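Local coordinates for protein glutathione transferase (Phanerochaete chrysosporium, PDB 4F0C) that binds oxidised glutathione disulfide in its glutathione pocket and, as a glutathione transferase, probably conjugates glutathione to electrophilic compounds, at residues K5-F10 against P59-H64; G15-K20 against V174-T179; F91-F96 against K165-D170. One frame throughout, in Å; residues are numbered along the deposited sequence.

Interaction 1 (K5-F10 against P59-H64); sequences KQFTLF and PALIDH. With SO4 (sulfate ion), chain D.
The Phe7 ring has backbone O of Ile62 at its edge, and its CE1 lies 3.4 Å from CG of Asp63, ring and carboxylate planes turned 47° apart. CG of Gln6 is centred over one face, and both methyls of Leu61 pack against CD1. Across the sheet, on the side of Thr8 and Ile62, the Phe10 ring takes CG2 of Thr8 toward the rim of one face; CD1 of Ile62 reaches its edge at CE2 (3.6 Å). The His64 imidazole meets Thr8 edge-on, NE2 giving a short 2.6 Å bond to OG1 almost in the ring plane, while Ile62 O lies above one face, offset toward the rim. Strands 7-10 and 60-63 run antiparallel, with Thr8 and Ile62 as a hydrogen-bonded pair (Thr8 N to Ile62 O 3.0 Å, Ile62 N to Thr8 O 2.9 Å); they are the central strands of the thioredoxin-like sheet. Pro59, after a cis peptide bond as in the thioredoxin fold, borders the glutathione disulfide. With CG anti to the backbone N (chi1 179°), Gln6 brings NE2 to the syn side of Asp63 OD1, 3.2 Å away. Glu33 bonds Thr8 OG1. The hydroxyls of Tyr80 and Tyr85 are hydrogen-bonded to Asp63 OD2, and Tyr65 N to OD1. Amide, backbone N-H and two hydroxyls would thus probably stabilise the buried Asp63 charge.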
loop_
_atom_site.group_PDB
_atom_site.type_symbol
_atom_site.label_atom_id
_atom_site.label_comp_id
_atom_site.label_asym_id
_atom_site.label_seq_id
_atom_site.Cartn_x
_atom_site.Cartn_y
_atom_site.Cartn_z
ATOM N N LYS A 5 -1.861 -0.206 -30.222
ATOM C CA LYS A 5 -0.757 0.004 -29.306
ATOM C C LYS A 5 -0.700 -1.147 -28.318
ATOM O O LYS A 5 -1.669 -1.894 -28.178
ATOM C CB LYS A 5 -0.931 1.338 -28.601
ATOM C CG LYS A 5 -0.918 2.535 -29.574
ATOM C CD LYS A 5 -0.887 3.881 -28.799
ATOM C CE LYS A 5 -0.655 5.094 -29.748
ATOM N NZ LYS A 5 -0.382 6.296 -28.886
ATOM N N GLN A 6 0.440 -1.304 -27.650
ATOM C CA GLN A 6 0.590 -2.437 -26.768
ATOM C C GLN A 6 -0.356 -2.418 -25.578
ATOM O O GLN A 6 -0.934 -3.435 -25.245
ATOM C CB GLN A 6 2.020 -2.589 -26.245
ATOM C CG GLN A 6 2.143 -3.797 -25.270
ATOM C CD GLN A 6 3.577 -4.263 -25.085
ATOM O OE1 GLN A 6 4.514 -3.595 -25.533
ATOM N NE2 GLN A 6 3.757 -5.415 -24.427
ATOM N N PHE A 7 -0.463 -1.268 -24.915
ATOM C CA PHE A 7 -1.186 -1.175 -23.651
ATOM C C PHE A 7 -2.357 -0.230 -23.764
ATOM O O PHE A 7 -2.300 0.761 -24.510
ATOM C CB PHE A 7 -0.254 -0.639 -22.538
ATOM C CG PHE A 7 0.955 -1.510 -22.287
ATOM C CD1 PHE A 7 0.836 -2.712 -21.579
ATOM C CD2 PHE A 7 2.201 -1.135 -22.787
ATOM C CE1 PHE A 7 1.980 -3.519 -21.318
ATOM C CE2 PHE A 7 3.329 -1.906 -22.559
ATOM C CZ PHE A 7 3.226 -3.124 -21.825
ATOM N N THR A 8 -3.417 -0.540 -23.020
ATOM C CA THR A 8 -4.420 0.465 -22.676
ATOM C C THR A 8 -4.196 0.802 -21.216
ATOM O O THR A 8 -4.221 -0.090 -20.340
ATOM C CB THR A 8 -5.871 -0.028 -22.845
ATOM O OG1 THR A 8 -6.104 -0.333 -24.212
ATOM C CG2 THR A 8 -6.883 1.039 -22.405
ATOM N N LEU A 9 -3.952 2.082 -20.952
ATOM C CA LEU A 9 -3.853 2.569 -19.582
ATOM C C LEU A 9 -5.138 3.315 -19.237
ATOM O O LEU A 9 -5.449 4.336 -19.846
ATOM C CB LEU A 9 -2.653 3.525 -19.414
ATOM C CG LEU A 9 -2.525 4.229 -18.046
ATOM C CD1 LEU A 9 -2.402 3.236 -16.866
ATOM C CD2 LEU A 9 -1.327 5.234 -18.036
ATOM N N PHE A 10 -5.887 2.815 -18.263
ATOM C CA PHE A 10 -7.032 3.549 -17.775
ATOM C C PHE A 10 -6.503 4.539 -16.743
ATOM O O PHE A 10 -5.888 4.156 -15.746
ATOM C CB PHE A 10 -8.080 2.605 -17.170
ATOM C CG PHE A 10 -8.704 1.667 -18.183
ATOM C CD1 PHE A 10 -9.729 2.105 -19.013
ATOM C CD2 PHE A 10 -8.262 0.352 -18.300
ATOM C CE1 PHE A 10 -10.324 1.256 -19.932
ATOM C CE2 PHE A 10 -8.861 -0.519 -19.220
ATOM C CZ PHE A 10 -9.879 -0.051 -20.048
ATOM N N PRO A 59 -5.447 3.459 -11.541
ATOM C CA PRO A 59 -5.374 2.901 -12.897
ATOM C C PRO A 59 -5.626 1.386 -13.009
ATOM O O PRO A 59 -5.638 0.632 -12.020
ATOM C CB PRO A 59 -3.925 3.164 -13.290
ATOM C CG PRO A 59 -3.192 2.983 -11.972
ATOM C CD PRO A 59 -4.106 3.689 -10.975
ATOM N N ALA A 60 -5.827 0.960 -14.249
ATOM C CA ALA A 60 -5.746 -0.450 -14.603
ATOM C C ALA A 60 -5.047 -0.458 -15.954
ATOM O O ALA A 60 -5.107 0.534 -16.696
ATOM C CB ALA A 60 -7.162 -1.099 -14.719
ATOM N N LEU A 61 -4.396 -1.573 -16.265
ATOM C CA LEU A 61 -3.585 -1.687 -17.488
ATOM C C LEU A 61 -3.984 -2.951 -18.215
ATOM O O LEU A 61 -4.086 -4.010 -17.592
ATOM C CB LEU A 61 -2.098 -1.808 -17.115
ATOM C CG LEU A 61 -1.130 -1.943 -18.308
ATOM C CD1 LEU A 61 -0.702 -0.571 -18.740
ATOM C CD2 LEU A 61 0.109 -2.794 -17.938
ATOM N N ILE A 62 -4.225 -2.854 -19.520
ATOM C CA ILE A 62 -4.391 -4.064 -20.341
ATOM C C ILE A 62 -3.195 -4.218 -21.252
ATOM O O ILE A 62 -2.846 -3.269 -21.962
ATOM C CB ILE A 62 -5.619 -3.997 -21.265
ATOM C CG1 ILE A 62 -6.889 -3.667 -20.465
ATOM C CG2 ILE A 62 -5.795 -5.344 -22.037
ATOM C CD1 ILE A 62 -8.040 -3.327 -21.364
ATOM N N ASP A 63 -2.561 -5.392 -21.231
ATOM C CA ASP A 63 -1.441 -5.674 -22.118
ATOM C C ASP A 63 -1.956 -6.439 -23.356
ATOM O O ASP A 63 -2.155 -7.662 -23.356
ATOM C CB ASP A 63 -0.359 -6.446 -21.354
ATOM C CG ASP A 63 0.911 -6.661 -22.164
ATOM O OD1 ASP A 63 0.924 -6.440 -23.416
ATOM O OD2 ASP A 63 1.895 -7.109 -21.524
ATOM N N HIS A 64 -2.196 -5.703 -24.430
ATOM C CA HIS A 64 -2.774 -6.309 -25.615
ATOM C C HIS A 64 -1.834 -7.312 -26.303
ATOM O O HIS A 64 -2.290 -8.133 -27.090
ATOM C CB HIS A 64 -3.234 -5.224 -26.603
ATOM C CG HIS A 64 -4.242 -4.277 -26.024
ATOM N ND1 HIS A 64 -5.490 -4.689 -25.601
ATOM C CD2 HIS A 64 -4.195 -2.940 -25.816
ATOM C CE1 HIS A 64 -6.162 -3.644 -25.146
ATOM N NE2 HIS A 64 -5.406 -2.567 -25.279
HETATM S S SO4 D . -3.785 7.823 -27.415
HETATM O O1 SO4 D . -3.918 7.773 -25.959
HETATM O O2 SO4 D . -5.118 8.047 -27.956
HETATM O O3 SO4 D . -2.906 8.932 -27.782
HETATM O O4 SO4 D . -3.239 6.599 -27.996
#

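Interaction 2 (G15-K20 against V174-T179); sequences GPNGWK and VIWNAT. With GDS (oxidized glutathione disulfide), chain B.
Pro16 lies over the indole of Trp176: its CG stands 3.6 Å from the centroid of the six-membered ring and only 7° off the ring normal, a CH-pi contact. The edge of the same indole is held by Asn17. Trp176 NE1 donates to Asn17 OD1 at 2.9 Å, with the acceptor near the indole plane but the donor 42° above the carbonyl plane; amide and ring planes are turned well apart. This leaves the other branch of the amide for the ligand, and ND2 bonds OE5 of the glutathione disulfide at 2.7 Å. Trp176 CZ2 and CH2 also touch CB5 of the ligand, and Pro16 CD approaches its SG5 at 3.6 Å. With an alanine in place of Trp176, Pro16 would probably lose the ring it rests on and Asn17 OD1 its indole donor, leaving the amide that holds the ligand freer to turn. Beside this pair, Ile175 points at the backbone of Pro16. Its CG1 is anti to the backbone N (chi1 -168°), which sets it 3.8 Å from Pro16 CB and also near Trp19 CB, while the Ile175 and Lys20 side chains cross at about a right angle, CG2 meeting CG. The contact joins the thioredoxin-like domain to the helical domain along one wall of the glutathione site: the loop entering helix 18-28 rests on the start of helix 174-184, helix 96-126 packs on Trp176, and helix 211-227 on Ile175 and Trp19.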
loop_
_atom_site.group_PDB
_atom_site.type_symbol
_atom_site.label_atom_id
_atom_site.label_comp_id
_atom_site.label_asym_id
_atom_site.label_seq_id
_atom_site.Cartn_x
_atom_site.Cartn_y
_atom_site.Cartn_z
ATOM N N GLY A 15 -6.608 12.881 -10.898
ATOM C CA GLY A 15 -6.098 11.968 -9.871
ATOM C C GLY A 15 -4.651 11.568 -10.137
ATOM O O GLY A 15 -4.263 11.348 -11.286
ATOM N N PRO A 16 -3.834 11.476 -9.077
ATOM C CA PRO A 16 -2.396 11.277 -9.352
ATOM C C PRO A 16 -2.017 9.897 -9.835
ATOM O O PRO A 16 -1.081 9.771 -10.621
ATOM C CB PRO A 16 -1.747 11.551 -7.969
ATOM C CG PRO A 16 -2.690 12.552 -7.351
ATOM C CD PRO A 16 -4.061 12.008 -7.726
ATOM N N ASN A 17 -2.705 8.846 -9.372
ATOM C CA ASN A 17 -2.082 7.529 -9.394
ATOM C C ASN A 17 -1.745 6.912 -10.756
ATOM O O ASN A 17 -0.730 6.229 -10.895
ATOM C CB ASN A 17 -2.909 6.554 -8.549
ATOM C CG ASN A 17 -2.763 6.842 -7.080
ATOM O OD1 ASN A 17 -1.643 6.890 -6.577
ATOM N ND2 ASN A 17 -3.858 7.128 -6.414
ATOM N N GLY A 18 -2.587 7.117 -11.759
ATOM C CA GLY A 18 -2.256 6.532 -13.051
ATOM C C GLY A 18 -0.996 7.125 -13.672
ATOM O O GLY A 18 -0.395 6.523 -14.568
ATOM N N TRP A 19 -0.605 8.315 -13.220
ATOM C CA TRP A 19 0.541 9.021 -13.840
ATOM C C TRP A 19 1.878 8.358 -13.519
ATOM O O TRP A 19 2.836 8.526 -14.263
ATOM C CB TRP A 19 0.522 10.531 -13.480
ATOM C CG TRP A 19 -0.702 11.137 -14.126
ATOM C CD1 TRP A 19 -1.920 11.401 -13.525
ATOM C CD2 TRP A 19 -0.876 11.422 -15.533
ATOM N NE1 TRP A 19 -2.811 11.871 -14.472
ATOM C CE2 TRP A 19 -2.199 11.897 -15.703
ATOM C CE3 TRP A 19 -0.030 11.362 -16.651
ATOM C CZ2 TRP A 19 -2.707 12.274 -16.961
ATOM C CZ3 TRP A 19 -0.544 11.752 -17.906
ATOM C CH2 TRP A 19 -1.870 12.186 -18.042
ATOM N N LYS A 20 1.938 7.580 -12.429
ATOM C CA LYS A 20 3.124 6.759 -12.174
ATOM C C LYS A 20 3.371 5.834 -13.349
ATOM O O LYS A 20 4.518 5.644 -13.782
ATOM C CB LYS A 20 2.929 5.835 -10.960
ATOM C CG LYS A 20 2.618 6.542 -9.625
ATOM C CD LYS A 20 2.305 5.423 -8.605
ATOM C CE LYS A 20 1.586 5.956 -7.351
ATOM N NZ LYS A 20 1.172 4.772 -6.497
ATOM N N VAL A 174 6.903 10.135 -7.293
ATOM C CA VAL A 174 7.015 11.448 -7.922
ATOM C C VAL A 174 5.683 12.192 -7.959
ATOM O O VAL A 174 5.617 13.351 -7.544
ATOM C CB VAL A 174 7.612 11.345 -9.350
ATOM C CG1 VAL A 174 7.523 12.708 -10.053
ATOM C CG2 VAL A 174 9.076 10.889 -9.254
ATOM N N ILE A 175 4.624 11.540 -8.454
ATOM C CA ILE A 175 3.386 12.299 -8.726
ATOM C C ILE A 175 2.745 12.863 -7.442
ATOM O O ILE A 175 2.371 14.047 -7.410
ATOM C CB ILE A 175 2.367 11.547 -9.627
ATOM C CG1 ILE A 175 1.259 12.502 -10.111
ATOM C CG2 ILE A 175 1.784 10.300 -8.914
ATOM C CD1 ILE A 175 1.722 13.554 -11.144
ATOM N N TRP A 176 2.683 12.058 -6.376
ATOM C CA TRP A 176 2.136 12.575 -5.117
ATOM C C TRP A 176 3.040 13.626 -4.473
ATOM O O TRP A 176 2.546 14.554 -3.816
ATOM C CB TRP A 176 1.849 11.453 -4.123
ATOM C CG TRP A 176 0.525 10.756 -4.352
ATOM C CD1 TRP A 176 0.334 9.482 -4.836
ATOM C CD2 TRP A 176 -0.789 11.291 -4.101
ATOM N NE1 TRP A 176 -1.008 9.208 -4.900
ATOM C CE2 TRP A 176 -1.718 10.289 -4.442
ATOM C CE3 TRP A 176 -1.263 12.513 -3.591
ATOM C CZ2 TRP A 176 -3.097 10.472 -4.319
ATOM C CZ3 TRP A 176 -2.636 12.699 -3.466
ATOM C CH2 TRP A 176 -3.536 11.685 -3.824
ATOM N N ASN A 177 4.353 13.491 -4.630
ATOM C CA ASN A 177 5.244 14.540 -4.085
ATOM C C ASN A 177 5.049 15.853 -4.804
ATOM O O ASN A 177 5.071 16.922 -4.186
ATOM C CB ASN A 177 6.726 14.123 -4.088
ATOM C CG ASN A 177 7.058 13.169 -2.947
ATOM O OD1 ASN A 177 6.331 13.104 -1.946
ATOM N ND2 ASN A 177 8.164 12.444 -3.075
ATOM N N ALA A 178 4.833 15.784 -6.115
ATOM C CA ALA A 178 4.632 17.008 -6.887
ATOM C C ALA A 178 3.324 17.669 -6.437
ATOM O O ALA A 178 3.255 18.879 -6.267
ATOM C CB ALA A 178 4.593 16.696 -8.414
ATOM N N THR A 179 2.286 16.847 -6.282
ATOM C CA THR A 179 0.988 17.285 -5.778
ATOM C C THR A 179 1.121 17.933 -4.378
ATOM O O THR A 179 0.539 18.985 -4.106
ATOM C CB THR A 179 0.059 16.048 -5.698
ATOM O OG1 THR A 179 -0.033 15.431 -7.001
ATOM C CG2 THR A 179 -1.302 16.431 -5.208
HETATM N N1 GDS B . -3.885 2.115 -4.202
HETATM C CA1 GDS B . -4.531 2.511 -5.511
HETATM C C1 GDS B . -3.458 2.631 -6.664
HETATM O OE1 GDS B . -2.293 3.043 -6.381
HETATM O OE2 GDS B . -3.812 2.230 -7.810
HETATM C CB1 GDS B . -5.299 3.876 -5.395
HETATM C CG1 GDS B . -5.958 4.261 -6.739
HETATM C CD1 GDS B . -6.812 5.471 -6.531
HETATM O O1 GDS B . -6.933 6.069 -5.475
HETATM N N2 GDS B . -7.476 5.886 -7.668
HETATM C CA2 GDS B . -8.389 7.046 -7.649
HETATM C C2 GDS B . -9.780 6.618 -8.048
HETATM O O2 GDS B . -9.936 5.835 -8.990
HETATM C CB2 GDS B . -7.973 8.093 -8.709
HETATM S SG2 GDS B . -6.462 8.932 -8.184
HETATM N N3 GDS B . -10.808 7.193 -7.389
HETATM C CA3 GDS B . -12.155 6.856 -7.758
HETATM C C3 GDS B . -13.001 6.570 -6.522
HETATM O OE3 GDS B . -14.241 6.502 -6.665
HETATM O OE4 GDS B . -12.364 6.359 -5.474
HETATM N N4 GDS B . -5.985 7.645 -3.286
HETATM C CA4 GDS B . -5.208 7.126 -2.151
HETATM C C4 GDS B . -3.930 6.433 -2.708
HETATM O OE5 GDS B . -3.422 6.877 -3.770
HETATM O OE6 GDS B . -3.496 5.480 -2.030
HETATM C C5 GDS B . -6.705 8.808 -3.174
HETATM O O5 GDS B . -6.748 9.488 -2.147
HETATM C CA5 GDS B . -7.470 9.291 -4.399
HETATM N N5 GDS B . -8.664 10.083 -3.991
HETATM C CB5 GDS B . -6.512 10.147 -5.235
HETATM S SG5 GDS B . -7.220 10.471 -6.896
HETATM C CA6 GDS B . -12.359 8.585 -2.906
HETATM C C6 GDS B . -12.384 9.119 -1.418
HETATM O OE7 GDS B . -13.454 9.039 -0.776
HETATM O OE8 GDS B . -11.314 9.582 -0.969
HETATM N N6 GDS B . -13.468 7.657 -3.127
HETATM C CB6 GDS B . -12.416 9.828 -3.844
HETATM C CG6 GDS B . -11.081 10.586 -3.913
HETATM C CD6 GDS B . -9.958 9.673 -4.390
HETATM O O6 GDS B . -10.100 8.666 -5.093
#

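Interaction 3 (F91-F96 against K165-D170); sequences FSVSTF and KLTIAD. With SO4 (sulfate ion), chain F.
Phe91 O receives Ile168 N at 2.9 Å, the donor lying 38° above the carbonyl plane, and CA of Thr167 makes a further CH contact to the same oxygen at 3.3 Å. One residue on, Lys165 NZ bonds Ser92 O at 3.0 Å, arriving nearly in line with the C=O bond. The lysine reaches it with a chain bent at chi3 (-78°), which turns CE and NZ toward Ser92 O. His89 O is another acceptor for this ammonium group, and a water joins it to Ser94 N through a weak second bond, so two backbone oxygens and a water take up the ammonium group. The segment 165-170 opens helix 168-172 with an N-capping box: Thr167 OG1 accepts from Ala169 N, while Thr167 N returns a bond of 3.0 Å to the anti lone pair of Asp170 OD2. An N-capping box at this point of the helical domain is a recurring feature of glutathione transferases. It leaves Ile168 N, in the first turn, to be taken by Phe91 O. Apolar groups flank these bonds. CD2 of Leu166 lies in the plane of the Phe91 ring, at its edge, 3.7 Å from CE1, the two side chains running side by side; CG1 of Val93 meets Thr167 CG2 at 4.0 Å. Ile168 reaches on to Leu78 and Val82 of helix 74-85 and Leu106 of helix 96-126. At the far end of the loop, Thr95 caps helix 96-126, its OG1 accepting from Asp98 N, and a sulfate, probably from the crystallisation liquor, binds Phe96 N.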
loop_
_atom_site.group_PDB
_atom_site.type_symbol
_atom_site.label_atom_id
_atom_site.label_comp_id
_atom_site.label_asym_id
_atom_site.label_seq_id
_atom_site.Cartn_x
_atom_site.Cartn_y
_atom_site.Cartn_z
ATOM N N PHE A 91 15.244 0.498 -15.071
ATOM C CA PHE A 91 14.421 1.120 -14.021
ATOM C C PHE A 91 14.054 0.109 -12.966
ATOM O O PHE A 91 13.001 0.227 -12.333
ATOM C CB PHE A 91 13.146 1.731 -14.642
ATOM C CG PHE A 91 13.455 2.736 -15.713
ATOM C CD1 PHE A 91 13.909 3.996 -15.376
ATOM C CD2 PHE A 91 13.376 2.391 -17.051
ATOM C CE1 PHE A 91 14.246 4.927 -16.353
ATOM C CE2 PHE A 91 13.714 3.320 -18.036
ATOM C CZ PHE A 91 14.161 4.578 -17.678
ATOM N N SER A 92 14.906 -0.909 -12.793
ATOM C CA SER A 92 14.580 -2.022 -11.879
ATOM C C SER A 92 15.885 -2.765 -11.573
ATOM O O SER A 92 16.979 -2.311 -11.969
ATOM C CB SER A 92 13.521 -2.961 -12.509
ATOM O OG SER A 92 14.026 -3.533 -13.728
ATOM N N VAL A 93 15.787 -3.882 -10.865
ATOM C CA VAL A 93 16.972 -4.558 -10.330
ATOM C C VAL A 93 16.950 -6.054 -10.607
ATOM O O VAL A 93 15.887 -6.624 -10.870
ATOM C CB VAL A 93 17.130 -4.300 -8.793
ATOM C CG1 VAL A 93 17.501 -2.838 -8.538
ATOM C CG2 VAL A 93 15.858 -4.647 -8.013
ATOM N N SER A 94 18.110 -6.698 -10.515
ATOM C CA SER A 94 18.187 -8.121 -10.875
ATOM C C SER A 94 18.273 -9.096 -9.681
ATOM O O SER A 94 17.659 -10.163 -9.712
ATOM C CB SER A 94 19.332 -8.371 -11.862
ATOM O OG SER A 94 20.529 -7.907 -11.310
ATOM N N THR A 95 18.981 -8.727 -8.624
ATOM C CA THR A 95 19.211 -9.682 -7.528
ATOM C C THR A 95 18.018 -9.762 -6.586
ATOM O O THR A 95 17.251 -8.802 -6.454
ATOM C CB THR A 95 20.457 -9.343 -6.675
ATOM O OG1 THR A 95 20.214 -8.172 -5.887
ATOM C CG2 THR A 95 21.719 -9.134 -7.543
ATOM N N PHE A 96 17.880 -10.897 -5.902
ATOM C CA PHE A 96 16.799 -11.030 -4.923
ATOM C C PHE A 96 16.849 -9.939 -3.853
ATOM O O PHE A 96 15.826 -9.281 -3.575
ATOM C CB PHE A 96 16.800 -12.395 -4.226
ATOM C CG PHE A 96 15.849 -12.437 -3.080
ATOM C CD1 PHE A 96 14.482 -12.470 -3.310
ATOM C CD2 PHE A 96 16.305 -12.322 -1.781
ATOM C CE1 PHE A 96 13.573 -12.460 -2.253
ATOM C CE2 PHE A 96 15.403 -12.318 -0.723
ATOM C CZ PHE A 96 14.030 -12.388 -0.969
ATOM N N LYS A 165 20.718 3.200 -7.908
ATOM C CA LYS A 165 20.324 3.466 -9.277
ATOM C C LYS A 165 18.851 3.849 -9.298
ATOM O O LYS A 165 18.060 3.430 -8.452
ATOM C CB LYS A 165 20.567 2.228 -10.149
ATOM C CG LYS A 165 19.782 1.002 -9.680
ATOM C CD LYS A 165 20.147 -0.295 -10.453
ATOM C CE LYS A 165 19.478 -0.343 -11.824
ATOM N NZ LYS A 165 19.841 -1.563 -12.578
ATOM N N LEU A 166 18.477 4.646 -10.286
ATOM C CA LEU A 166 17.081 5.012 -10.448
ATOM C C LEU A 166 16.247 3.752 -10.699
ATOM O O LEU A 166 16.603 2.946 -11.562
ATOM C CB LEU A 166 16.960 5.959 -11.650
ATOM C CG LEU A 166 15.544 6.185 -12.166
ATOM C CD1 LEU A 166 14.771 7.000 -11.157
ATOM C CD2 LEU A 166 15.604 6.920 -13.534
ATOM N N THR A 167 15.152 3.569 -9.950
ATOM C CA THR A 167 14.210 2.458 -10.216
ATOM C C THR A 167 12.751 2.923 -10.082
ATOM O O THR A 167 12.479 4.082 -9.741
ATOM C CB THR A 167 14.385 1.280 -9.219
ATOM O OG1 THR A 167 14.021 1.714 -7.893
ATOM C CG2 THR A 167 15.847 0.775 -9.214
ATOM N N ILE A 168 11.813 2.019 -10.330
ATOM C CA ILE A 168 10.412 2.340 -10.124
ATOM C C ILE A 168 10.119 2.683 -8.655
ATOM O O ILE A 168 9.110 3.329 -8.387
ATOM C CB ILE A 168 9.469 1.217 -10.626
ATOM C CG1 ILE A 168 9.924 -0.167 -10.087
ATOM C CG2 ILE A 168 9.466 1.229 -12.168
ATOM C CD1 ILE A 168 8.793 -1.255 -10.181
ATOM N N ALA A 169 10.990 2.281 -7.720
ATOM C CA ALA A 169 10.761 2.716 -6.326
ATOM C C ALA A 169 10.782 4.240 -6.276
ATOM O O ALA A 169 9.879 4.838 -5.707
ATOM C CB ALA A 169 11.767 2.132 -5.340
ATOM N N ASP A 170 11.778 4.871 -6.901
ATOM C CA ASP A 170 11.841 6.338 -6.903
ATOM C C ASP A 170 10.694 6.919 -7.697
ATOM O O ASP A 170 10.034 7.876 -7.258
ATOM C CB ASP A 170 13.180 6.836 -7.496
ATOM C CG ASP A 170 14.379 6.147 -6.859
ATOM O OD1 ASP A 170 14.784 6.590 -5.760
ATOM O OD2 ASP A 170 14.870 5.142 -7.430
HETATM S S SO4 F . 19.727 -13.598 -6.825
HETATM O O1 SO4 F . 19.783 -14.980 -6.355
HETATM O O2 SO4 F . 18.414 -13.370 -7.421
HETATM O O3 SO4 F . 19.957 -12.709 -5.691
HETATM O O4 SO4 F . 20.760 -13.365 -7.827
HETATM O O HOH W 1 20.189 -4.169 -11.215
#

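How the interactions relate
From the N terminus, strand 7-11 enters interaction 1, and the chain passes Gly15-Lys20, opening interaction 2, before Pro59-His64 closes the first loop; the two contacts cross. They also touch, Pro59 packing on Asn17 and Gly18, so the sheet backs the wall of the glutathione pocket. Phe91-Phe96, in the linker between helices 74-85 and 96-126, opens interaction 3, which Lys165-Asp170 closes after the long helices. Val174-Thr179 follows almost at once and closes interaction 2, within which interaction 3 is nested. Interaction 1 pairs the two central strands of the N-terminal sheet, interaction 2 joins both domains, and interaction 3 ties the interdomain linker to the helical domain.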